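Local coordinates for oxidoreductase (Azotobacter vinelandii, PDB 7D5N), which probably oxidises myo-inositol or a related polyol with NAD(+), as an inositol dehydrogenase homolog that binds NADH and myo-inositol, at residues 142-147 with 284-289; 163-168 with 216-221. All coordinates share one frame; numbering follows the deposited sequence.

Interaction 1 (142-147 with 284-289). With INS (1,2,3,4,5,6-hexahydroxy-cyclohexane), chain E.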
loop_
_atom_site.group_PDB
_atom_site.type_symbol
_atom_site.label_atom_id
_atom_site.label_comp_id
_atom_site.label_asym_id
_atom_site.label_seq_id
_atom_site.Cartn_x
_atom_site.Cartn_y
_atom_site.Cartn_z
ATOM N N TYR B 142 -21.653 14.212 -11.757
ATOM C CA TYR B 142 -21.089 13.435 -10.625
ATOM C C TYR B 142 -20.231 12.327 -11.249
ATOM O O TYR B 142 -20.626 11.173 -11.227
ATOM C CB TYR B 142 -22.195 12.927 -9.698
ATOM C CG TYR B 142 -22.856 13.984 -8.848
ATOM C CD1 TYR B 142 -22.125 14.724 -7.931
ATOM C CD2 TYR B 142 -24.213 14.244 -8.950
ATOM C CE1 TYR B 142 -22.716 15.689 -7.133
ATOM C CE2 TYR B 142 -24.821 15.205 -8.162
ATOM C CZ TYR B 142 -24.075 15.926 -7.249
ATOM O OH TYR B 142 -24.699 16.866 -6.488
ATOM N N GLY B 143 -19.100 12.714 -11.844
ATOM C CA GLY B 143 -18.321 11.878 -12.778
ATOM C C GLY B 143 -17.826 10.580 -12.159
ATOM O O GLY B 143 -17.725 9.560 -12.884
ATOM N N TYR B 144 -17.520 10.582 -10.864
ATOM C CA TYR B 144 -16.933 9.399 -10.187
ATOM C C TYR B 144 -17.940 8.245 -10.238
ATOM O O TYR B 144 -17.525 7.076 -10.165
ATOM C CB TYR B 144 -16.497 9.766 -8.771
ATOM C CG TYR B 144 -15.516 10.909 -8.734
ATOM C CD1 TYR B 144 -14.166 10.722 -9.002
ATOM C CD2 TYR B 144 -15.948 12.190 -8.446
ATOM C CE1 TYR B 144 -13.274 11.782 -8.998
ATOM C CE2 TYR B 144 -15.074 13.263 -8.454
ATOM C CZ TYR B 144 -13.730 13.056 -8.723
ATOM O OH TYR B 144 -12.862 14.106 -8.706
ATOM N N ALA B 145 -19.225 8.543 -10.432
ATOM C CA ALA B 145 -20.284 7.501 -10.449
ATOM C C ALA B 145 -20.192 6.651 -11.728
ATOM O O ALA B 145 -20.809 5.536 -11.793
ATOM C CB ALA B 145 -21.636 8.148 -10.262
ATOM N N GLY B 146 -19.402 7.090 -12.713
ATOM C CA GLY B 146 -19.199 6.321 -13.955
ATOM C C GLY B 146 -18.268 5.131 -13.771
ATOM O O GLY B 146 -18.188 4.275 -14.681
ATOM N N HIS B 147 -17.508 5.085 -12.677
ATOM C CA HIS B 147 -16.562 3.969 -12.441
ATOM C C HIS B 147 -17.354 2.672 -12.230
ATOM O O HIS B 147 -18.261 2.671 -11.404
ATOM C CB HIS B 147 -15.646 4.270 -11.271
ATOM C CG HIS B 147 -14.564 5.238 -11.595
ATOM N ND1 HIS B 147 -13.545 4.937 -12.471
ATOM C CD2 HIS B 147 -14.319 6.480 -11.130
ATOM C CE1 HIS B 147 -12.708 5.971 -12.536
ATOM N NE2 HIS B 147 -13.157 6.926 -11.710
ATOM N N TRP B 284 -13.986 2.156 -1.393
ATOM C CA TRP B 284 -13.525 2.631 -2.713
ATOM C C TRP B 284 -12.804 3.963 -2.546
ATOM O O TRP B 284 -13.262 4.803 -1.749
ATOM C CB TRP B 284 -14.698 2.769 -3.665
ATOM C CG TRP B 284 -14.290 3.091 -5.059
ATOM C CD1 TRP B 284 -13.846 2.233 -6.021
ATOM C CD2 TRP B 284 -14.328 4.398 -5.657
ATOM N NE1 TRP B 284 -13.589 2.928 -7.176
ATOM C CE2 TRP B 284 -13.901 4.247 -6.992
ATOM C CE3 TRP B 284 -14.679 5.668 -5.189
ATOM C CZ2 TRP B 284 -13.816 5.330 -7.864
ATOM C CZ3 TRP B 284 -14.593 6.739 -6.051
ATOM C CH2 TRP B 284 -14.180 6.562 -7.372
ATOM N N TRP B 285 -11.737 4.144 -3.306
ATOM C CA TRP B 285 -10.868 5.335 -3.228
ATOM C C TRP B 285 -10.641 5.867 -4.645
ATOM O O TRP B 285 -10.151 5.092 -5.493
ATOM C CB TRP B 285 -9.586 4.926 -2.511
ATOM C CG TRP B 285 -8.540 5.983 -2.474
ATOM C CD1 TRP B 285 -8.701 7.330 -2.620
ATOM C CD2 TRP B 285 -7.150 5.768 -2.194
ATOM N NE1 TRP B 285 -7.494 7.965 -2.491
ATOM C CE2 TRP B 285 -6.528 7.035 -2.221
ATOM C CE3 TRP B 285 -6.384 4.633 -1.926
ATOM C CZ2 TRP B 285 -5.158 7.187 -2.006
ATOM C CZ3 TRP B 285 -5.033 4.785 -1.704
ATOM C CH2 TRP B 285 -4.432 6.048 -1.750
ATOM N N ASP B 286 -11.001 7.132 -4.894
ATOM C CA ASP B 286 -11.082 7.694 -6.266
ATOM C C ASP B 286 -9.721 7.625 -6.963
ATOM O O ASP B 286 -9.722 7.550 -8.197
ATOM C CB ASP B 286 -11.656 9.116 -6.302
ATOM C CG ASP B 286 -10.816 10.243 -5.712
ATOM O OD1 ASP B 286 -9.952 9.962 -4.850
ATOM O OD2 ASP B 286 -11.072 11.419 -6.116
ATOM N N GLU B 287 -8.607 7.695 -6.228
ATOM C CA GLU B 287 -7.269 7.779 -6.867
ATOM C C GLU B 287 -6.853 6.396 -7.384
ATOM O O GLU B 287 -5.957 6.324 -8.247
ATOM C CB GLU B 287 -6.227 8.317 -5.892
ATOM C CG GLU B 287 -6.477 9.753 -5.459
ATOM C CD GLU B 287 -5.584 10.211 -4.315
ATOM O OE1 GLU B 287 -4.377 10.315 -4.556
ATOM O OE2 GLU B 287 -6.105 10.480 -3.190
ATOM N N HIS B 288 -7.496 5.337 -6.883
ATOM C CA HIS B 288 -7.265 3.942 -7.316
ATOM C C HIS B 288 -8.620 3.350 -7.647
ATOM O O HIS B 288 -9.082 2.455 -6.952
ATOM C CB HIS B 288 -6.463 3.165 -6.264
ATOM C CG HIS B 288 -5.136 3.797 -6.038
ATOM N ND1 HIS B 288 -4.149 3.807 -7.002
ATOM C CD2 HIS B 288 -4.650 4.503 -4.998
ATOM C CE1 HIS B 288 -3.098 4.460 -6.547
ATOM N NE2 HIS B 288 -3.382 4.904 -5.323
ATOM N N PRO B 289 -9.272 3.874 -8.715
ATOM C CA PRO B 289 -10.682 3.612 -8.968
ATOM C C PRO B 289 -10.955 2.207 -9.512
ATOM O O PRO B 289 -12.107 1.816 -9.539
ATOM C CB PRO B 289 -11.029 4.658 -10.041
ATOM C CG PRO B 289 -9.748 4.797 -10.823
ATOM C CD PRO B 289 -8.661 4.697 -9.771
HETATM C C1 INS E . -11.973 19.361 -7.138
HETATM C C2 INS E . -12.248 18.065 -7.863
HETATM C C3 INS E . -13.723 17.699 -7.785
HETATM C C4 INS E . -14.595 18.854 -8.270
HETATM C C5 INS E . -14.236 20.188 -7.638
HETATM C C6 INS E . -12.763 20.475 -7.805
HETATM O O1 INS E . -10.567 19.621 -7.159
HETATM O O2 INS E . -11.892 18.223 -9.242
HETATM O O3 INS E . -13.944 16.525 -8.595
HETATM O O4 INS E . -15.968 18.615 -8.044
HETATM O O5 INS E . -14.979 21.238 -8.255
HETATM O O6 INS E . -12.515 21.726 -7.213
HETATM O O HOH W 1 -11.564 8.629 -10.089
#

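Interaction 2 (163-168 with 216-221)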
loop_
_atom_site.group_PDB
_atom_site.type_symbol
_atom_site.label_atom_id
_atom_site.label_comp_id
_atom_site.label_asym_id
_atom_site.label_seq_id
_atom_site.Cartn_x
_atom_site.Cartn_y
_atom_site.Cartn_z
ATOM N N GLY B 163 -24.417 -7.922 4.528
ATOM C CA GLY B 163 -25.384 -8.053 5.624
ATOM C C GLY B 163 -26.194 -6.780 5.756
ATOM O O GLY B 163 -26.430 -6.109 4.732
ATOM N N GLU B 164 -26.617 -6.451 6.970
ATOM C CA GLU B 164 -27.421 -5.234 7.236
ATOM C C GLU B 164 -26.478 -4.019 7.266
ATOM O O GLU B 164 -25.465 -4.057 7.985
ATOM C CB GLU B 164 -28.176 -5.378 8.560
ATOM C CG GLU B 164 -28.939 -4.104 8.908
ATOM C CD GLU B 164 -29.886 -4.144 10.100
ATOM O OE1 GLU B 164 -29.694 -5.005 10.992
ATOM O OE2 GLU B 164 -30.793 -3.267 10.154
ATOM N N ILE B 165 -26.794 -2.962 6.533
ATOM C CA ILE B 165 -25.901 -1.772 6.460
ATOM C C ILE B 165 -25.988 -1.001 7.777
ATOM O O ILE B 165 -27.103 -0.705 8.248
ATOM C CB ILE B 165 -26.263 -0.894 5.250
ATOM C CG1 ILE B 165 -26.257 -1.706 3.950
ATOM C CG2 ILE B 165 -25.341 0.315 5.191
ATOM C CD1 ILE B 165 -25.007 -2.488 3.707
ATOM N N ARG B 166 -24.839 -0.664 8.346
ATOM C CA ARG B 166 -24.782 0.006 9.660
ATOM C C ARG B 166 -24.198 1.405 9.500
ATOM O O ARG B 166 -24.723 2.331 10.140
ATOM C CB ARG B 166 -23.948 -0.828 10.621
ATOM C CG ARG B 166 -24.713 -2.058 11.071
ATOM C CD ARG B 166 -23.842 -3.026 11.831
ATOM N NE ARG B 166 -24.667 -4.066 12.435
ATOM C CZ ARG B 166 -24.195 -5.074 13.141
ATOM N NH1 ARG B 166 -22.894 -5.222 13.283
ATOM N NH2 ARG B 166 -25.025 -5.955 13.670
ATOM N N MET B 167 -23.155 1.546 8.687
ATOM C CA MET B 167 -22.473 2.853 8.583
ATOM C C MET B 167 -22.030 3.136 7.153
ATOM O O MET B 167 -21.704 2.182 6.387
ATOM C CB MET B 167 -21.259 2.881 9.496
ATOM C CG MET B 167 -21.592 3.114 10.925
ATOM S SD MET B 167 -20.128 2.666 11.872
ATOM C CE MET B 167 -20.372 0.893 11.821
ATOM N N VAL B 168 -22.064 4.421 6.805
ATOM C CA VAL B 168 -21.542 4.920 5.512
ATOM C C VAL B 168 -20.566 6.042 5.829
ATOM O O VAL B 168 -21.005 7.073 6.351
ATOM C CB VAL B 168 -22.671 5.405 4.595
ATOM C CG1 VAL B 168 -22.156 5.596 3.180
ATOM C CG2 VAL B 168 -23.866 4.467 4.615
ATOM N N VAL B 216 -25.974 6.203 -5.002
ATOM C CA VAL B 216 -25.906 5.136 -6.035
ATOM C C VAL B 216 -25.826 3.773 -5.339
ATOM O O VAL B 216 -26.566 2.869 -5.750
ATOM C CB VAL B 216 -24.755 5.347 -7.031
ATOM C CG1 VAL B 216 -24.597 4.144 -7.941
ATOM C CG2 VAL B 216 -24.984 6.604 -7.859
ATOM N N MET B 217 -24.986 3.635 -4.318
ATOM C CA MET B 217 -24.780 2.331 -3.641
ATOM C C MET B 217 -25.982 1.950 -2.761
ATOM O O MET B 217 -26.228 0.731 -2.615
ATOM C CB MET B 217 -23.530 2.389 -2.779
ATOM C CG MET B 217 -22.265 2.525 -3.594
ATOM S SD MET B 217 -20.850 2.463 -2.485
ATOM C CE MET B 217 -19.503 2.772 -3.626
ATOM N N LEU B 218 -26.660 2.940 -2.170
ATOM C CA LEU B 218 -27.752 2.739 -1.182
ATOM C C LEU B 218 -28.967 3.554 -1.613
ATOM O O LEU B 218 -29.352 4.492 -0.919
ATOM C CB LEU B 218 -27.243 3.183 0.193
ATOM C CG LEU B 218 -26.021 2.423 0.721
ATOM C CD1 LEU B 218 -25.243 3.240 1.741
ATOM C CD2 LEU B 218 -26.452 1.112 1.341
ATOM N N PRO B 219 -29.598 3.228 -2.767
ATOM C CA PRO B 219 -30.654 4.074 -3.327
ATOM C C PRO B 219 -31.879 4.201 -2.404
ATOM O O PRO B 219 -32.589 5.155 -2.544
ATOM C CB PRO B 219 -31.022 3.411 -4.661
ATOM C CG PRO B 219 -30.532 1.987 -4.525
ATOM C CD PRO B 219 -29.331 2.043 -3.599
ATOM N N GLU B 220 -32.081 3.266 -1.469
ATOM C CA GLU B 220 -33.303 3.247 -0.622
ATOM C C GLU B 220 -33.028 3.902 0.730
ATOM O O GLU B 220 -33.976 4.073 1.506
ATOM C CB GLU B 220 -33.838 1.816 -0.496
ATOM C CG GLU B 220 -34.365 1.247 -1.814
ATOM C CD GLU B 220 -35.139 2.214 -2.700
ATOM O OE1 GLU B 220 -36.125 2.806 -2.211
ATOM O OE2 GLU B 220 -34.750 2.387 -3.874
ATOM N N PHE B 221 -31.781 4.262 1.023
ATOM C CA PHE B 221 -31.436 4.984 2.269
ATOM C C PHE B 221 -32.055 6.384 2.205
ATOM O O PHE B 221 -32.038 7.025 1.134
ATOM C CB PHE B 221 -29.920 5.038 2.487
ATOM C CG PHE B 221 -29.384 3.979 3.411
ATOM C CD1 PHE B 221 -29.884 2.685 3.386
ATOM C CD2 PHE B 221 -28.357 4.279 4.296
ATOM C CE1 PHE B 221 -29.398 1.725 4.262
ATOM C CE2 PHE B 221 -27.860 3.312 5.156
ATOM C CZ PHE B 221 -28.376 2.037 5.131
#

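Interaction 1 (142-147 with 284-289)
Tyr-144, in the 3-10 segment 143-146, and His-147, just past it, meet the end of strand 280-285 and the turn and proline that follow, the backbones keeping apart with CA of His-147 6.8 Å from CA of Pro-289. Side chains do all the direct touching. The imidazole of His-147 meets two partners here. Over one face lies the proline, in a CH-pi contact that puts Pro-289 CB 3.5 Å from the ring centroid and 18° off its normal. The indole of Trp-284 comes from another direction, its CZ2 3.5 Å from His-147 CD2; the planes meet at 49°, an oblique pairing. Trp-284 is itself fixed by its NE1, which donates a nearly straight bond (167°) to Pro-289 O, 3.0 Å away and close to the plane of the indole, so the two residues that touch the histidine also brace each other. His-147 NE2 lies 2.8 Å from a water oxygen that donates to Asp-286 O, joining the two loops where direct bonds are absent. The Tyr-144 ring stands with CE1 3.6 Å from Asp-286 OD2, ring and carboxylate well turned against each other. That carboxylate is engaged by His-269 and the backbone of Gln-271, which hold it in place against the ring. With CG anti to the carbonyl carbon, the phenol extends toward the inositol, and Tyr-144 OH donates to O3 of myo-inositol across 2.7 Å. Lys-115, Arg-191, Asp-205 and His-209 of the same chain, with His-325 of the second subunit, also hydrogen-bond the inositol. The buried packing around Tyr-144, with Asp-286 as a second-shell neighbour held by His-269, probably helps keep the hydroxyl directed at the bound inositol.

Interaction 2 (163-168 with 216-221)
Ile-165 and Val-168, both directed from strand 165-173 toward Leu-218 and Phe-221, make a purely apolar contact with the chain just beyond helix 202-217. The aliphatic pairs come first. Leu-218 CG is anti to the carbonyl carbon (chi1 -60°), which extends CD1 and CD2 toward the strand. Ile-165 CG1 lies 3.8 Å from Leu-218 CD2, the two side chains running obliquely past one another. Val-168 and Leu-218 instead meet tip to tip, and Val-168 CG2 to Leu-218 CD1, at 3.4 Å, is tighter than ordinary van der Waals contact. The strand can present Ile-165 and Val-168, three positions apart, to the same layer because Arg-166 and Met-167 both face Ile-276 in a classic beta bulge, which shifts the usual alternation by one residue. Here the helix end packs on the large mixed sheet of the C-terminal alpha/beta domain of the GFO/IDH/MocA family. The aromatic contacts follow: Phe-221 CZ approaches Ile-165 CG2 to 3.5 Å, and Phe-221 CE2 lies 4.2 Å from Val-168 CG2, the two side chains sliding past each other in opposite directions. A type I turn from Leu-218 to Phe-221 brings one face of the ring against the leucine, with Leu-218 CD2 over its centre. An alanine in place of Leu-218 lacks both methyls, and would probably leave Ile-165 CG1 and the covered face of Phe-221 without this neighbour, opening a gap. Ile-157 of helix 148-158 also touches Leu-218.

In the fold
From the N terminus the chain first builds the parallel Rossmann sheet, whose last strand, 138-140, leads into residues 142-147. Helix 148-158 follows, and then strand 165-173 begins the large mixed sheet. Interaction 2 closes the shorter loop: after 47 intervening residues, rich in helix, the end of helix 202-217 returns to the start of that strand. Interaction 1 closes only at the end of strand 280-285, with 136 residues between its segments, so its loop encloses the whole of interaction 2. Their centres lie about 18 Å apart and both reach the mixed sheet. Interaction 1 ties the exit of the nucleotide-binding sheet to it near the inositol site, and interaction 2 fastens a helix end away from the annotated sites.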